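Local coordinates for protein TSC1 N-terminal domain (Chaetomium thermophilum, PDB 7A0M) that probably binds lysosomal phosphoinositide lipids as the N-terminal domain of TSC1, so that the TSC complex can move to the lysosome and regulate mTORC1, at residues B[342-345]-B[346-349]; B[368-371]-B[372-375]; B[384-387]-B[388-391]; B[399-402]-B[403-406]. All coordinates share one frame; numbering follows the deposited sequence.

Contact 1 of 4, residues B[342-345]-B[346-349]; sequences IRKP and HNYL. With SO4 (sulfate ion), chain E.
Lys344 and Asn347 meet in the turn where helix 335-343 ends and a short 3-10 segment carries the chain on. The Lys344 chain is the centre of the contact. With CG anti to the backbone N (chi1 -166°) and every later bond extended, it runs out straight and sets NZ between a protein oxygen and a bound sulfate ion, probably taken up from the crystallisation liquor. Lys344 NZ donates to Asn347 OD1 at 3.0 Å, tilted 20° from the carbonyl plane, and to sulfate O2 at 2.9 Å; a weak bond reaches sulfate O1. Arg343 bends at chi3 (65°) and presents its guanidinium edge to the same ion, where NH1 lies 3.5 Å from O4, a weak bond, while its NH2 is bridged to Asp340. Partway along the lysine, CG of Lys344 comes within 3.7 Å of ND1 of His346, whose NE2 is bonded to Asp359. In the backbone, Pro345 O draws the turn together: Tyr348 N reaches it at 3.1 Å from above the carbonyl plane, and Leu349 N adds a weak second bond. Tyr348 packs on helix 267-278. Shortening Lys344 to an alanine removes the ammonium, and Asn347 OD1 would probably lose that partner and the sulfate its shorter bond here. Two basic side chains converging on one tetrahedral anion are consistent with a patch that can take up a sulfate-like or phosphate-like group, although the geometry alone does not tie it to a lipid headgroup.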
ATOM      1  N   ILE B 342      16.115  -2.759  -1.242  1.00 35.87           N
ATOM      2  CA  ILE B 342      15.795  -1.974  -2.429  1.00 42.10           C
ATOM      3  C   ILE B 342      16.324  -0.552  -2.292  1.00 50.39           C
ATOM      4  O   ILE B 342      16.756   0.056  -3.280  1.00 53.07           O
ATOM      5  CB  ILE B 342      14.275  -1.993  -2.678  1.00 45.18           C
ATOM      6  CG1 ILE B 342      13.795  -3.419  -2.948  1.00 41.56           C
ATOM      7  CG2 ILE B 342      13.898  -1.079  -3.838  1.00 38.40           C
ATOM      8  CD1 ILE B 342      12.294  -3.539  -3.092  1.00 41.03           C
ATOM      9  N   ARG B 343      16.324  -0.005  -1.073  1.00 43.25           N
ATOM     10  CA  ARG B 343      16.805   1.359  -0.878  1.00 46.28           C
ATOM     11  C   ARG B 343      18.311   1.449  -1.073  1.00 52.11           C
ATOM     12  O   ARG B 343      18.805   2.340  -1.774  1.00 45.86           O
ATOM     13  CB  ARG B 343      16.443   1.862   0.519  1.00 47.27           C
ATOM     14  CG  ARG B 343      16.953   3.273   0.785  1.00 45.03           C
ATOM     15  CD  ARG B 343      16.795   3.681   2.238  1.00 45.77           C
ATOM     16  NE  ARG B 343      17.616   2.859   3.123  1.00 38.50           N
ATOM     17  CZ  ARG B 343      18.888   3.117   3.417  1.00 45.21           C
ATOM     18  NH1 ARG B 343      19.489   4.177   2.891  1.00 55.78           N
ATOM     19  NH2 ARG B 343      19.561   2.317   4.232  1.00 47.59           N
ATOM     20  N   LYS B 344      19.058   0.538  -0.459  1.00 43.42           N
ATOM     21  CA  LYS B 344      20.518   0.593  -0.462  1.00 42.09           C
ATOM     22  C   LYS B 344      21.057  -0.811  -0.674  1.00 49.21           C
ATOM     23  O   LYS B 344      21.469  -1.489   0.274  1.00 44.67           O
ATOM     24  CB  LYS B 344      21.045   1.208   0.838  1.00 34.57           C
ATOM     25  CG  LYS B 344      22.510   1.614   0.799  1.00 48.86           C
ATOM     26  CD  LYS B 344      23.019   1.959   2.190  1.00 59.12           C
ATOM     27  CE  LYS B 344      24.462   2.433   2.148  1.00 61.53           C
ATOM     28  NZ  LYS B 344      25.073   2.480   3.506  1.00 64.13           N
ATOM     29  N   PRO B 345      21.071  -1.286  -1.923  1.00 46.66           N
ATOM     30  CA  PRO B 345      21.706  -2.581  -2.203  1.00 48.73           C
ATOM     31  C   PRO B 345      23.216  -2.511  -2.147  1.00 55.99           C
ATOM     32  O   PRO B 345      23.877  -3.551  -2.282  1.00 46.97           O
ATOM     33  CB  PRO B 345      21.214  -2.913  -3.614  1.00 45.66           C
ATOM     34  CG  PRO B 345      21.023  -1.575  -4.248  1.00 47.22           C
ATOM     35  CD  PRO B 345      20.546  -0.653  -3.147  1.00 48.74           C
ATOM     36  N   HIS B 346      23.775  -1.312  -1.961  1.00 48.97           N
ATOM     37  CA  HIS B 346      25.190  -1.180  -1.644  1.00 53.29           C
ATOM     38  C   HIS B 346      25.560  -2.056  -0.455  1.00 51.17           C
ATOM     39  O   HIS B 346      26.586  -2.741  -0.474  1.00 61.26           O
ATOM     40  CB  HIS B 346      25.529   0.285  -1.354  1.00 51.97           C
ATOM     41  CG  HIS B 346      25.076   1.242  -2.416  1.00 56.71           C
ATOM     42  ND1 HIS B 346      23.748   1.431  -2.733  1.00 51.36           N
ATOM     43  CD2 HIS B 346      25.776   2.075  -3.222  1.00 56.90           C
ATOM     44  CE1 HIS B 346      23.651   2.331  -3.696  1.00 53.52           C
ATOM     45  NE2 HIS B 346      24.867   2.738  -4.010  1.00 55.09           N
ATOM     46  N   ASN B 347      24.710  -2.075   0.575  1.00 53.90           N
ATOM     47  CA  ASN B 347      24.981  -2.828   1.796  1.00 56.56           C
ATOM     48  C   ASN B 347      25.064  -4.335   1.577  1.00 49.73           C
ATOM     49  O   ASN B 347      25.446  -5.052   2.508  1.00 42.61           O
ATOM     50  CB  ASN B 347      23.901  -2.530   2.840  1.00 53.16           C
ATOM     51  CG  ASN B 347      24.080  -1.174   3.493  1.00 59.87           C
ATOM     52  OD1 ASN B 347      25.042  -0.461   3.211  1.00 66.73           O
ATOM     53  ND2 ASN B 347      23.150  -0.811   4.369  1.00 56.03           N
ATOM     54  N   TYR B 348      24.722  -4.834   0.388  1.00 52.54           N
ATOM     55  CA  TYR B 348      24.678  -6.268   0.142  1.00 55.65           C
ATOM     56  C   TYR B 348      25.572  -6.745  -0.992  1.00 51.80           C
ATOM     57  O   TYR B 348      25.894  -7.937  -1.033  1.00 62.90           O
ATOM     58  CB  TYR B 348      23.240  -6.718  -0.166  1.00 49.21           C
ATOM     59  CG  TYR B 348      22.265  -6.553   0.980  1.00 50.63           C
ATOM     60  CD1 TYR B 348      21.647  -5.333   1.223  1.00 50.12           C
ATOM     61  CD2 TYR B 348      21.951  -7.624   1.806  1.00 53.41           C
ATOM     62  CE1 TYR B 348      20.750  -5.182   2.263  1.00 48.77           C
ATOM     63  CE2 TYR B 348      21.054  -7.482   2.849  1.00 59.84           C
ATOM     64  CZ  TYR B 348      20.457  -6.260   3.073  1.00 55.06           C
ATOM     65  OH  TYR B 348      19.565  -6.111   4.109  1.00 64.74           O
ATOM     66  N   LEU B 349      25.980  -5.867  -1.906  1.00 50.20           N
ATOM     67  CA  LEU B 349      26.674  -6.279  -3.112  1.00 55.45           C
ATOM     68  C   LEU B 349      28.079  -5.697  -3.149  1.00 56.02           C
ATOM     69  O   LEU B 349      28.252  -4.493  -2.908  1.00 45.88           O
ATOM     70  CB  LEU B 349      25.895  -5.832  -4.359  1.00 48.33           C
ATOM     71  CG  LEU B 349      24.485  -6.404  -4.512  1.00 50.55           C
ATOM     72  CD1 LEU B 349      23.769  -5.751  -5.682  1.00 45.06           C
ATOM     73  CD2 LEU B 349      24.541  -7.913  -4.687  1.00 41.28           C
TER
HETATM   74  S   SO4 E 501      23.111   5.068   5.220  1.00 77.02           S
HETATM   75  O1  SO4 E 501      24.495   5.373   4.872  1.00 82.82           O
HETATM   76  O2  SO4 E 501      22.884   3.630   5.102  1.00 79.68           O
HETATM   77  O3  SO4 E 501      22.850   5.491   6.593  1.00 70.34           O
HETATM   78  O4  SO4 E 501      22.213   5.778   4.314  1.00 86.52           O

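Contact 2 of 4, residues B[368-371]-B[372-375]; sequences RSER and FRKQ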
ATOM      1  N   ARG B 368      11.855  -0.827 -11.265  1.00 42.15           N
ATOM      2  CA  ARG B 368      11.141  -2.060 -11.566  1.00 44.02           C
ATOM      3  C   ARG B 368      10.342  -2.581 -10.380  1.00 44.67           C
ATOM      4  O   ARG B 368       9.425  -3.386 -10.573  1.00 40.59           O
ATOM      5  CB  ARG B 368      12.123  -3.135 -12.037  1.00 54.27           C
ATOM      6  CG  ARG B 368      12.760  -2.841 -13.383  1.00 61.36           C
ATOM      7  CD  ARG B 368      13.421  -4.081 -13.956  1.00 63.94           C
ATOM      8  NE  ARG B 368      13.846  -3.884 -15.339  1.00 66.96           N
ATOM      9  CZ  ARG B 368      13.946  -4.861 -16.234  1.00 63.93           C
ATOM     10  NH1 ARG B 368      13.645  -6.107 -15.894  1.00 59.57           N
ATOM     11  NH2 ARG B 368      14.342  -4.593 -17.470  1.00 62.66           N
ATOM     12  N   SER B 369      10.666  -2.143  -9.163  1.00 40.57           N
ATOM     13  CA  SER B 369       9.888  -2.506  -7.987  1.00 38.00           C
ATOM     14  C   SER B 369       8.657  -1.630  -7.798  1.00 51.16           C
ATOM     15  O   SER B 369       7.855  -1.904  -6.898  1.00 51.08           O
ATOM     16  CB  SER B 369      10.762  -2.435  -6.732  1.00 40.71           C
ATOM     17  OG  SER B 369      11.842  -3.348  -6.805  1.00 40.12           O
ATOM     18  N   GLU B 370       8.501  -0.583  -8.613  1.00 58.84           N
ATOM     19  CA  GLU B 370       7.371   0.330  -8.459  1.00 49.30           C
ATOM     20  C   GLU B 370       6.039  -0.386  -8.647  1.00 50.99           C
ATOM     21  O   GLU B 370       5.076  -0.119  -7.918  1.00 52.30           O
ATOM     22  CB  GLU B 370       7.500   1.488  -9.448  1.00 50.79           C
ATOM     23  CG  GLU B 370       8.379   2.626  -8.957  1.00 46.84           C
ATOM     24  CD  GLU B 370       7.796   3.331  -7.747  1.00 55.15           C
ATOM     25  OE1 GLU B 370       6.730   3.967  -7.891  1.00 58.40           O
ATOM     26  OE2 GLU B 370       8.400   3.247  -6.656  1.00 46.94           O
ATOM     27  N   ARG B 371       5.961  -1.299  -9.621  1.00 36.44           N
ATOM     28  CA  ARG B 371       4.693  -1.966  -9.896  1.00 34.61           C
ATOM     29  C   ARG B 371       4.266  -2.871  -8.746  1.00 36.83           C
ATOM     30  O   ARG B 371       3.066  -3.055  -8.518  1.00 43.72           O
ATOM     31  CB  ARG B 371       4.781  -2.766 -11.196  1.00 50.18           C
ATOM     32  CG  ARG B 371       5.868  -3.826 -11.218  1.00 68.74           C
ATOM     33  CD  ARG B 371       5.527  -4.922 -12.214  1.00 72.54           C
ATOM     34  NE  ARG B 371       6.628  -5.861 -12.403  1.00 80.06           N
ATOM     35  CZ  ARG B 371       6.507  -7.039 -13.006  1.00 80.30           C
ATOM     36  NH1 ARG B 371       5.328  -7.432 -13.469  1.00 81.23           N
ATOM     37  NH2 ARG B 371       7.564  -7.829 -13.138  1.00 82.79           N
ATOM     38  N   PHE B 372       5.224  -3.443  -8.015  1.00 33.20           N
ATOM     39  CA  PHE B 372       4.879  -4.229  -6.837  1.00 33.82           C
ATOM     40  C   PHE B 372       4.569  -3.344  -5.638  1.00 38.16           C
ATOM     41  O   PHE B 372       3.731  -3.708  -4.806  1.00 43.76           O
ATOM     42  CB  PHE B 372       6.005  -5.207  -6.503  1.00 36.80           C
ATOM     43  CG  PHE B 372       6.271  -6.212  -7.586  1.00 44.12           C
ATOM     44  CD1 PHE B 372       5.221  -6.853  -8.221  1.00 47.14           C
ATOM     45  CD2 PHE B 372       7.566  -6.510  -7.974  1.00 41.02           C
ATOM     46  CE1 PHE B 372       5.456  -7.775  -9.221  1.00 52.19           C
ATOM     47  CE2 PHE B 372       7.808  -7.434  -8.974  1.00 43.65           C
ATOM     48  CZ  PHE B 372       6.751  -8.067  -9.598  1.00 54.78           C
ATOM     49  N   ARG B 373       5.236  -2.190  -5.532  1.00 36.47           N
ATOM     50  CA  ARG B 373       4.932  -1.255  -4.453  1.00 40.98           C
ATOM     51  C   ARG B 373       3.480  -0.804  -4.518  1.00 39.80           C
ATOM     52  O   ARG B 373       2.803  -0.705  -3.489  1.00 45.52           O
ATOM     53  CB  ARG B 373       5.866  -0.048  -4.520  1.00 48.17           C
ATOM     54  CG  ARG B 373       5.625   0.963  -3.416  1.00 44.31           C
ATOM     55  CD  ARG B 373       6.401   2.250  -3.648  1.00 42.88           C
ATOM     56  NE  ARG B 373       5.993   2.931  -4.876  1.00 42.19           N
ATOM     57  CZ  ARG B 373       4.880   3.649  -5.003  1.00 41.54           C
ATOM     58  NH1 ARG B 373       4.049   3.785  -3.980  1.00 43.76           N
ATOM     59  NH2 ARG B 373       4.596   4.233  -6.159  1.00 38.63           N
ATOM     60  N   LYS B 374       2.981  -0.533  -5.725  1.00 36.46           N
ATOM     61  CA  LYS B 374       1.608  -0.091  -5.925  1.00 43.55           C
ATOM     62  C   LYS B 374       0.591  -1.200  -5.692  1.00 43.73           C
ATOM     63  O   LYS B 374      -0.610  -0.960  -5.861  1.00 38.70           O
ATOM     64  CB  LYS B 374       1.446   0.455  -7.344  1.00 44.14           C
ATOM     65  CG  LYS B 374       2.336   1.642  -7.668  1.00 49.89           C
ATOM     66  CD  LYS B 374       2.085   2.133  -9.084  1.00 53.62           C
ATOM     67  CE  LYS B 374       3.075   3.213  -9.486  1.00 56.42           C
ATOM     68  NZ  LYS B 374       2.908   3.605 -10.912  1.00 66.11           N
ATOM     69  N   GLN B 375       1.036  -2.399  -5.317  1.00 44.60           N
ATOM     70  CA  GLN B 375       0.148  -3.520  -5.051  1.00 50.25           C
ATOM     71  C   GLN B 375       0.052  -3.877  -3.575  1.00 44.86           C
ATOM     72  O   GLN B 375      -0.707  -4.786  -3.224  1.00 48.99           O
ATOM     73  CB  GLN B 375       0.615  -4.756  -5.830  1.00 58.53           C
ATOM     74  CG  GLN B 375       0.409  -4.691  -7.332  1.00 60.21           C
ATOM     75  CD  GLN B 375       1.008  -5.892  -8.042  1.00 70.71           C
ATOM     76  OE1 GLN B 375       1.683  -6.719  -7.427  1.00 54.82           O
ATOM     77  NE2 GLN B 375       0.761  -5.996  -9.343  1.00 71.22           N
TER
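One face of the Phe372 ring is covered by Arg371: CG stands over the ring centre in a CH-pi contact, 4.3 Å from the centroid, and the guanidinium follows toward the rim, its plane turned 25° from that of the ring. Phe372 CZ lies 3.6 Å from Arg371 NE, so the end of the ring rests against one face of the guanidinium. Arg371 reaches there because CG sits between the backbone N and the carbonyl carbon (chi1 58°), with the chain extended from there to NE. At the edge of the ring, in its plane, is Gln375 OE1. The Arg373 guanidinium instead offers an edge to the Glu370 carboxylate, in a side-on salt bridge that uses NE and NH2, one nitrogen to each oxygen. Arg373 NH2 meets Glu370 OE1 at 2.8 Å on the syn side, whereas Arg373 NE comes to OE2 of the same carboxylate from above its plane at 3.0 Å.

This is the last turn of helix 357-373, and the salt bridge is an i to i+3 pair along it. The main chain is held by Arg373 N to Ser369 O at 3.0 Å and Lys374 N to Glu370 O at 3.1 Å. Phe372 faces into the fold, against Phe327 and Tyr274. On another side of the helix, Glu370 and Arg373 pack on Tyr383 of the second subunit, and Arg373 NH1 donates to Leu378 O of that second subunit.

Contact 3 of 4, residues B[384-387]-B[388-391]; sequences EYTI and ETEK
Thr386 and Thr389 make the tight part of this contact at the entry to helix 389-392. The hydroxyl of Thr389 swings back over the turn (chi1 53°, OG1 between the backbone N and the carbonyl carbon), and Thr389 OG1 accepts from Thr386 N at 2.9 Å. Thr386 OG1 takes a weak bond from Glu388 N at 3.3 Å, and the Thr386 side chain also packs on Arg343 of the second subunit. Glu390 N donates to Thr386 O at 3.1 Å, starting the helical ladder. Tyr385 closes this side, its ring edge turned to Thr389 OG1 and its CB 4.0 Å from CB of Glu390, whose buried carboxylate is satisfied by Asn337, Asn381 and the backbone N of Ile336. A valine in place of Thr389 takes away the hydroxyl that accepts from Thr386 N, and the turn would probably be held less firmly.

The other side is looser. Exposed Glu388 bends at chi2 and turns OE1 toward Lys391 NZ, but the two meet only across a long salt bridge of 4.0 Å. Together the two threonines form a capping box, a motif found at the start of helices.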
ATOM      1  N   GLU B 384       6.124  -0.885  14.329  1.00 53.66           N
ATOM      2  CA  GLU B 384       6.364  -1.754  15.468  1.00 55.90           C
ATOM      3  C   GLU B 384       7.838  -2.092  15.649  1.00 52.46           C
ATOM      4  O   GLU B 384       8.302  -2.286  16.776  1.00 63.51           O
ATOM      5  CB  GLU B 384       5.504  -3.011  15.295  1.00 57.77           C
ATOM      6  CG  GLU B 384       5.288  -3.843  16.531  1.00 68.97           C
ATOM      7  CD  GLU B 384       4.032  -4.691  16.412  1.00 75.96           C
ATOM      8  OE1 GLU B 384       3.328  -4.569  15.387  1.00 73.01           O
ATOM      9  OE2 GLU B 384       3.738  -5.470  17.340  1.00 76.20           O
ATOM     10  N   TYR B 385       8.581  -2.167  14.549  1.00 43.55           N
ATOM     11  CA  TYR B 385       9.941  -2.674  14.582  1.00 46.31           C
ATOM     12  C   TYR B 385      10.888  -1.712  13.886  1.00 41.91           C
ATOM     13  O   TYR B 385      10.486  -0.875  13.075  1.00 51.02           O
ATOM     14  CB  TYR B 385      10.033  -4.057  13.920  1.00 48.69           C
ATOM     15  CG  TYR B 385       9.104  -5.066  14.542  1.00 55.87           C
ATOM     16  CD1 TYR B 385       9.421  -5.673  15.750  1.00 65.93           C
ATOM     17  CD2 TYR B 385       7.903  -5.403  13.940  1.00 56.68           C
ATOM     18  CE1 TYR B 385       8.570  -6.593  16.334  1.00 68.08           C
ATOM     19  CE2 TYR B 385       7.048  -6.322  14.517  1.00 53.56           C
ATOM     20  CZ  TYR B 385       7.387  -6.913  15.714  1.00 63.84           C
ATOM     21  OH  TYR B 385       6.539  -7.827  16.292  1.00 66.13           O
ATOM     22  N   THR B 386      12.160  -1.846  14.237  1.00 48.86           N
ATOM     23  CA  THR B 386      13.259  -1.282  13.480  1.00 47.79           C
ATOM     24  C   THR B 386      13.795  -2.361  12.547  1.00 50.25           C
ATOM     25  O   THR B 386      13.320  -3.499  12.535  1.00 53.56           O
ATOM     26  CB  THR B 386      14.352  -0.763  14.417  1.00 47.61           C
ATOM     27  OG1 THR B 386      14.943  -1.862  15.122  1.00 53.49           O
ATOM     28  CG2 THR B 386      13.768   0.216  15.424  1.00 47.17           C
ATOM     29  N   ILE B 387      14.796  -1.998  11.743  1.00 45.12           N
ATOM     30  CA  ILE B 387      15.410  -2.991  10.875  1.00 44.54           C
ATOM     31  C   ILE B 387      16.139  -4.052  11.691  1.00 57.98           C
ATOM     32  O   ILE B 387      16.324  -5.179  11.219  1.00 60.53           O
ATOM     33  CB  ILE B 387      16.345  -2.305   9.860  1.00 51.33           C
ATOM     34  CG1 ILE B 387      16.834  -3.308   8.812  1.00 52.93           C
ATOM     35  CG2 ILE B 387      17.519  -1.643  10.568  1.00 42.13           C
ATOM     36  CD1 ILE B 387      17.646  -2.683   7.703  1.00 52.43           C
ATOM     37  N   GLU B 388      16.535  -3.725  12.925  1.00 52.16           N
ATOM     38  CA  GLU B 388      17.205  -4.690  13.790  1.00 53.43           C
ATOM     39  C   GLU B 388      16.204  -5.625  14.462  1.00 55.40           C
ATOM     40  O   GLU B 388      16.315  -6.851  14.358  1.00 65.51           O
ATOM     41  CB  GLU B 388      18.041  -3.959  14.843  1.00 61.51           C
ATOM     42  CG  GLU B 388      19.260  -3.243  14.294  1.00 73.24           C
ATOM     43  CD  GLU B 388      20.195  -4.179  13.556  1.00 87.83           C
ATOM     44  OE1 GLU B 388      20.336  -4.029  12.324  1.00 88.01           O
ATOM     45  OE2 GLU B 388      20.781  -5.071  14.206  1.00 89.50           O
ATOM     46  N   THR B 389      15.219  -5.057  15.164  1.00 51.79           N
ATOM     47  CA  THR B 389      14.283  -5.871  15.933  1.00 51.74           C
ATOM     48  C   THR B 389      13.353  -6.694  15.051  1.00 50.54           C
ATOM     49  O   THR B 389      12.811  -7.699  15.522  1.00 52.60           O
ATOM     50  CB  THR B 389      13.458  -4.990  16.872  1.00 51.42           C
ATOM     51  OG1 THR B 389      12.844  -3.933  16.125  1.00 52.85           O
ATOM     52  CG2 THR B 389      14.342  -4.395  17.958  1.00 44.05           C
ATOM     53  N   GLU B 390      13.151  -6.297  13.792  1.00 45.19           N
ATOM     54  CA  GLU B 390      12.392  -7.139  12.873  1.00 46.23           C
ATOM     55  C   GLU B 390      13.055  -8.502  12.712  1.00 50.95           C
ATOM     56  O   GLU B 390      12.373  -9.530  12.620  1.00 43.03           O
ATOM     57  CB  GLU B 390      12.246  -6.448  11.519  1.00 43.85           C
ATOM     58  CG  GLU B 390      11.541  -7.295  10.472  1.00 39.36           C
ATOM     59  CD  GLU B 390      11.384  -6.574   9.152  1.00 38.66           C
ATOM     60  OE1 GLU B 390      10.364  -5.877   8.978  1.00 46.69           O
ATOM     61  OE2 GLU B 390      12.284  -6.691   8.294  1.00 45.11           O
ATOM     62  N   LYS B 391      14.387  -8.528  12.683  1.00 55.20           N
ATOM     63  CA  LYS B 391      15.115  -9.789  12.620  1.00 58.02           C
ATOM     64  C   LYS B 391      15.263 -10.426  13.996  1.00 57.99           C
ATOM     65  O   LYS B 391      15.368 -11.654  14.098  1.00 67.27           O
ATOM     66  CB  LYS B 391      16.490  -9.564  11.989  1.00 57.18           C
ATOM     67  CG  LYS B 391      16.437  -9.104  10.540  1.00 58.24           C
ATOM     68  CD  LYS B 391      17.828  -8.819   9.996  1.00 58.57           C
ATOM     69  CE  LYS B 391      18.483  -7.666  10.742  1.00 63.23           C
ATOM     70  NZ  LYS B 391      19.796  -7.292  10.149  1.00 70.20           N
TER

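Contact 4 of 4, residues B[399-402]-B[403-406]; sequences KSEA and DEII
Glu404 folds back on Glu401 through its first torsion, chi1 -38°, which sets CG beside its own backbone N, and through an extended chi2 of -171° that carries the carboxylate to the helix start. There Glu404 OE2 accepts from Glu401 N at 3.1 Å, the donor standing well above the carboxylate plane, 57° out of it. Glu401 is the N-cap of helix 402-410, so this bond is the part of a capping arrangement in which a side chain three residues on closes over the N-H of the cap; the carboxylate of Glu401 itself leads away from the turn. The two glutamate oxygens, Glu401 OE2 and Glu404 OE2, remain 5.1 Å apart, and the helix N-terminus would probably ease the repulsion between these like charges. Asp403 OD1 lies near Glu401 CB and takes a weak bond from Glu404 N.

The first backbone bonds of the helix are nearly straight: Ile405 N to Glu401 O and Ile406 N to Ala402 O are both 3.0 Å. On the inner side, Ile405 packs on Pro257 and Pro260, while Ser400 OG is bonded to Arg396 O. Beside them, CG1 of the buried Ile405 touches Ser400 CB at 3.7 Å.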
ATOM      1  N   LYS B 399       2.934 -17.903  17.731  1.00110.58           N
ATOM      2  CA  LYS B 399       1.581 -18.444  17.644  1.00119.17           C
ATOM      3  C   LYS B 399       1.146 -18.738  16.216  1.00120.23           C
ATOM      4  O   LYS B 399       0.118 -19.397  16.028  1.00123.27           O
ATOM      5  CB  LYS B 399       0.550 -17.519  18.298  1.00123.05           C
ATOM      6  CG  LYS B 399       0.730 -17.353  19.801  1.00125.87           C
ATOM      7  CD  LYS B 399      -0.327 -16.435  20.395  1.00124.75           C
ATOM      8  CE  LYS B 399      -0.093 -16.203  21.876  1.00124.90           C
ATOM      9  NZ  LYS B 399      -1.188 -15.408  22.484  1.00126.01           N
ATOM     10  N   SER B 400       1.879 -18.269  15.210  1.00114.43           N
ATOM     11  CA  SER B 400       1.362 -18.285  13.852  1.00101.81           C
ATOM     12  C   SER B 400       1.618 -19.630  13.185  1.00 89.12           C
ATOM     13  O   SER B 400       2.675 -20.244  13.363  1.00 84.52           O
ATOM     14  CB  SER B 400       2.014 -17.174  13.028  1.00 97.74           C
ATOM     15  OG  SER B 400       1.658 -15.898  13.527  1.00102.16           O
ATOM     16  N   GLU B 401       0.633 -20.086  12.422  1.00 77.60           N
ATOM     17  CA  GLU B 401       0.761 -21.261  11.578  1.00 72.35           C
ATOM     18  C   GLU B 401       0.962 -20.823  10.131  1.00 60.62           C
ATOM     19  O   GLU B 401       0.880 -19.638   9.800  1.00 57.32           O
ATOM     20  CB  GLU B 401      -0.476 -22.155  11.715  1.00 77.11           C
ATOM     21  CG  GLU B 401      -0.677 -22.700  13.123  1.00 92.10           C
ATOM     22  CD  GLU B 401       0.350 -23.745  13.505  1.00106.01           C
ATOM     23  OE1 GLU B 401       0.470 -24.757  12.782  1.00109.64           O
ATOM     24  OE2 GLU B 401       1.041 -23.551  14.527  1.00109.93           O
ATOM     25  N   ALA B 402       1.244 -21.800   9.267  1.00 56.02           N
ATOM     26  CA  ALA B 402       1.518 -21.491   7.867  1.00 50.83           C
ATOM     27  C   ALA B 402       0.335 -20.784   7.216  1.00 60.72           C
ATOM     28  O   ALA B 402       0.502 -19.769   6.530  1.00 63.98           O
ATOM     29  CB  ALA B 402       1.870 -22.768   7.108  1.00 54.81           C
ATOM     30  N   ASP B 403      -0.878 -21.306   7.428  1.00 55.52           N
ATOM     31  CA  ASP B 403      -2.064 -20.720   6.809  1.00 66.32           C
ATOM     32  C   ASP B 403      -2.338 -19.314   7.328  1.00 69.38           C
ATOM     33  O   ASP B 403      -2.853 -18.469   6.585  1.00 68.00           O
ATOM     34  CB  ASP B 403      -3.279 -21.622   7.037  1.00 74.43           C
ATOM     35  CG  ASP B 403      -3.680 -21.708   8.495  1.00 86.73           C
ATOM     36  OD1 ASP B 403      -2.783 -21.680   9.364  1.00 91.34           O
ATOM     37  OD2 ASP B 403      -4.894 -21.802   8.772  1.00 91.88           O
ATOM     38  N   GLU B 404      -2.006 -19.043   8.592  1.00 64.45           N
ATOM     39  CA  GLU B 404      -2.203 -17.704   9.134  1.00 64.15           C
ATOM     40  C   GLU B 404      -1.206 -16.722   8.538  1.00 60.49           C
ATOM     41  O   GLU B 404      -1.565 -15.583   8.215  1.00 60.44           O
ATOM     42  CB  GLU B 404      -2.068 -17.730  10.656  1.00 78.78           C
ATOM     43  CG  GLU B 404      -2.664 -18.959  11.318  1.00 95.45           C
ATOM     44  CD  GLU B 404      -2.701 -18.847  12.829  1.00103.97           C
ATOM     45  OE1 GLU B 404      -3.125 -17.787  13.330  1.00107.71           O
ATOM     46  OE2 GLU B 404      -2.306 -19.816  13.514  1.00109.04           O
ATOM     47  N   ILE B 405       0.051 -17.143   8.400  1.00 51.01           N
ATOM     48  CA  ILE B 405       1.078 -16.274   7.833  1.00 51.26           C
ATOM     49  C   ILE B 405       0.758 -15.945   6.380  1.00 56.05           C
ATOM     50  O   ILE B 405       0.925 -14.802   5.936  1.00 53.34           O
ATOM     51  CB  ILE B 405       2.463 -16.931   7.981  1.00 48.99           C
ATOM     52  CG1 ILE B 405       2.885 -16.940   9.451  1.00 52.42           C
ATOM     53  CG2 ILE B 405       3.498 -16.218   7.124  1.00 50.22           C
ATOM     54  CD1 ILE B 405       3.950 -17.962   9.776  1.00 63.61           C
ATOM     55  N   ILE B 406       0.285 -16.936   5.621  1.00 61.05           N
ATOM     56  CA  ILE B 406      -0.098 -16.695   4.231  1.00 57.69           C
ATOM     57  C   ILE B 406      -1.261 -15.713   4.160  1.00 55.96           C
ATOM     58  O   ILE B 406      -1.250 -14.767   3.364  1.00 55.03           O
ATOM     59  CB  ILE B 406      -0.440 -18.022   3.529  1.00 46.71           C
ATOM     60  CG1 ILE B 406       0.779 -18.942   3.496  1.00 60.12           C
ATOM     61  CG2 ILE B 406      -0.945 -17.765   2.119  1.00 41.32           C
ATOM     62  CD1 ILE B 406       0.486 -20.322   2.949  1.00 57.06           C
TER

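In the fold
Contacts 1 to 3 gather toward one end of the elongated chain, and all three touch the second subunit; contact 4 does not. Contact 1, at the end of helix 335-343, and contact 2, at the end of helix 357-373, have centres about 18 Å apart, yet they meet where Ile342 CD1 is 3.7 Å from Ser369 OG. Contact 3 stands about 17 Å from contact 1 between centres, and their nearest atoms are about 5 Å apart. The subunit interface relates these two again: Arg343 packs on Tyr385 of the second subunit, and Thr386 on Arg343 of it. The sulfate belongs to contact 1. Contact 4 lies about 29 Å from contact 1 between centres, nearer the middle of the chain.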